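Local structure of CDP-glucose 4,6-dehydratase (Salmonella enterica subsp. enterica serovar Typhi, 1WVG) at residues F171-S174 / F175-A179. The protein catalyses the NAD(+)-dependent 4,6-dehydration of CDP-D-glucose to CDP-4-dehydro-6-deoxy-D-glucose, an early step in making the 3,6-dideoxyhexose of the O-antigen. Residues are numbered along the deposited sequence; the frame is centred on the assembly and turned at random.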
ATOM      1  N   PHE A 171       9.623  17.546  13.363  1.00 27.12           N
ATOM      2  CA  PHE A 171      10.250  18.828  13.606  1.00 24.76           C
ATOM      3  C   PHE A 171      10.089  19.661  12.348  1.00 26.20           C
ATOM      4  O   PHE A 171       9.735  20.842  12.382  1.00 25.04           O
ATOM      5  CB  PHE A 171      11.740  18.682  13.955  1.00 20.15           C
ATOM      6  CG  PHE A 171      11.942  18.684  15.449  1.00 24.21           C
ATOM      7  CD1 PHE A 171      11.582  17.570  16.210  1.00 20.48           C
ATOM      8  CD2 PHE A 171      12.463  19.799  16.111  1.00 25.24           C
ATOM      9  CE1 PHE A 171      11.763  17.547  17.598  1.00 20.34           C
ATOM     10  CE2 PHE A 171      12.635  19.799  17.500  1.00 28.06           C
ATOM     11  CZ  PHE A 171      12.292  18.666  18.243  1.00 24.38           C
ATOM     12  N   ARG A 172      10.353  18.999  11.229  1.00 18.14           N
ATOM     13  CA  ARG A 172      10.222  19.679   9.980  1.00 20.85           C
ATOM     14  C   ARG A 172       8.846  20.271   9.842  1.00 30.62           C
ATOM     15  O   ARG A 172       8.719  21.448   9.545  1.00 26.83           O
ATOM     16  CB  ARG A 172      10.466  18.794   8.788  1.00 17.29           C
ATOM     17  CG  ARG A 172      10.461  19.582   7.490  1.00 18.54           C
ATOM     18  CD  ARG A 172      10.732  18.690   6.273  1.00 25.23           C
ATOM     19  NE  ARG A 172      11.963  17.852   6.262  1.00 24.92           N
ATOM     20  CZ  ARG A 172      11.963  16.497   6.343  1.00 46.06           C
ATOM     21  NH1 ARG A 172      10.828  15.802   6.479  1.00 24.93           N
ATOM     22  NH2 ARG A 172      13.112  15.798   6.301  1.00 24.04           N
ATOM     23  N   ASN A 173       7.822  19.440  10.058  1.00 25.76           N
ATOM     24  CA  ASN A 173       6.422  19.845   9.944  1.00 20.15           C
ATOM     25  C   ASN A 173       6.025  20.979  10.862  1.00 21.99           C
ATOM     26  O   ASN A 173       5.470  22.001  10.429  1.00 30.93           O
ATOM     27  CB  ASN A 173       5.422  18.677  10.113  1.00 16.43           C
ATOM     28  CG  ASN A 173       5.196  17.908   8.826  1.00 63.23           C
ATOM     29  OD1 ASN A 173       5.265  18.489   7.723  1.00 61.87           O
ATOM     30  ND2 ASN A 173       4.924  16.606   8.961  1.00 44.51           N
ATOM     31  N   SER A 174       6.323  20.801  12.119  1.00 21.19           N
ATOM     32  CA  SER A 174       5.967  21.759  13.144  1.00 19.85           C
ATOM     33  C   SER A 174       6.821  22.995  13.300  1.00 31.25           C
ATOM     34  O   SER A 174       6.302  24.034  13.734  1.00 30.72           O
ATOM     35  CB  SER A 174       6.075  21.090  14.497  1.00 22.93           C
ATOM     36  OG  SER A 174       5.499  19.813  14.482  1.00 52.45           O
ATOM     37  N   PHE A 175       8.123  22.843  13.040  1.00 25.81           N
ATOM     38  CA  PHE A 175       9.021  23.951  13.258  1.00 23.69           C
ATOM     39  C   PHE A 175       9.838  24.479  12.090  1.00 27.27           C
ATOM     40  O   PHE A 175      10.229  25.640  12.101  1.00 30.28           O
ATOM     41  CB  PHE A 175       9.922  23.583  14.430  1.00 23.31           C
ATOM     42  CG  PHE A 175       9.193  23.026  15.631  1.00 26.82           C
ATOM     43  CD1 PHE A 175       9.497  21.752  16.116  1.00 32.82           C
ATOM     44  CD2 PHE A 175       8.236  23.771  16.324  1.00 29.04           C
ATOM     45  CE1 PHE A 175       8.868  21.221  17.246  1.00 24.82           C
ATOM     46  CE2 PHE A 175       7.585  23.246  17.444  1.00 28.68           C
ATOM     47  CZ  PHE A 175       7.893  21.966  17.910  1.00 28.92           C
ATOM     48  N   PHE A 176      10.138  23.645  11.112  1.00 23.29           N
ATOM     49  CA  PHE A 176      10.919  24.077   9.952  1.00 21.77           C
ATOM     50  C   PHE A 176      10.065  23.859   8.712  1.00 27.18           C
ATOM     51  O   PHE A 176      10.516  23.303   7.705  1.00 27.31           O
ATOM     52  CB  PHE A 176      12.235  23.242   9.820  1.00 21.50           C
ATOM     53  CG  PHE A 176      12.998  23.163  11.129  1.00 28.20           C
ATOM     54  CD1 PHE A 176      13.283  21.928  11.720  1.00 26.39           C
ATOM     55  CD2 PHE A 176      13.433  24.314  11.792  1.00 34.20           C
ATOM     56  CE1 PHE A 176      13.956  21.838  12.942  1.00 24.93           C
ATOM     57  CE2 PHE A 176      14.118  24.241  13.010  1.00 37.45           C
ATOM     58  CZ  PHE A 176      14.388  22.998  13.589  1.00 30.58           C
ATOM     59  N   ASN A 177       8.793  24.257   8.798  1.00 22.63           N
ATOM     60  CA  ASN A 177       7.903  23.987   7.696  1.00 20.62           C
ATOM     61  C   ASN A 177       8.258  24.668   6.382  1.00 37.22           C
ATOM     62  O   ASN A 177       8.386  25.875   6.303  1.00 39.51           O
ATOM     63  CB  ASN A 177       6.452  24.213   8.104  1.00 27.76           C
ATOM     64  CG  ASN A 177       5.509  23.533   7.155  1.00 37.74           C
ATOM     65  OD1 ASN A 177       5.456  23.810   5.949  1.00 35.16           O
ATOM     66  ND2 ASN A 177       4.788  22.585   7.703  1.00 26.39           N
ATOM     67  N   PRO A 178       8.403  23.908   5.305  1.00 44.25           N
ATOM     68  CA  PRO A 178       8.726  24.555   4.038  1.00 46.44           C
ATOM     69  C   PRO A 178       7.858  25.780   3.747  1.00 55.99           C
ATOM     70  O   PRO A 178       8.330  26.739   3.146  1.00 60.27           O
ATOM     71  CB  PRO A 178       8.639  23.472   2.954  1.00 49.89           C
ATOM     72  CG  PRO A 178       8.811  22.145   3.698  1.00 55.80           C
ATOM     73  CD  PRO A 178       8.486  22.417   5.179  1.00 46.69           C
ATOM     74  N   ALA A 179       6.594  25.750   4.200  1.00 53.75           N
ATOM     75  CA  ALA A 179       5.625  26.845   4.019  1.00 52.86           C
ATOM     76  C   ALA A 179       6.130  28.139   4.614  1.00 53.76           C
ATOM     77  O   ALA A 179       6.130  29.193   3.984  1.00 62.99           O
ATOM     78  CB  ALA A 179       4.279  26.542   4.671  1.00 49.63           C
TER
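At the C-terminal end of helix 156-175 of the Rossmann fold, F171 is met by F175 and F176, and the side chain of N177 takes up a late backbone carbonyl. F171 O receives two donors, F175 N at 2.7 Å and F176 N at 3.1 Å. The F175 ring turns its edge to the face of F171 in a T-shaped pair, with CD1 of F175 3.6 Å from CD2 of F171 and the planes at 64°. One face of F175 rests on S174, whose CB stands 3.6 Å from the ring centroid in a CH-pi contact. F176 CE1 reaches the rim of F171 near its plane and comes 4.0 Å from F171 CB. F171 packs on V112 and L115 of helix 100-121, K119 makes a cation-pi contact with F175, and Y154 of the second subunit packs against N177. With CG anti to the backbone N (chi1 -162°), N177 sends ND2 back to N173 O at 2.9 Å, nearly straight (166°) and on a lone pair. Its OD1 accepts from A179 N at 2.8 Å, closing an Asx turn. One amide thus satisfies both a last-turn carbonyl and the N-H of A179, which fixes its rotation.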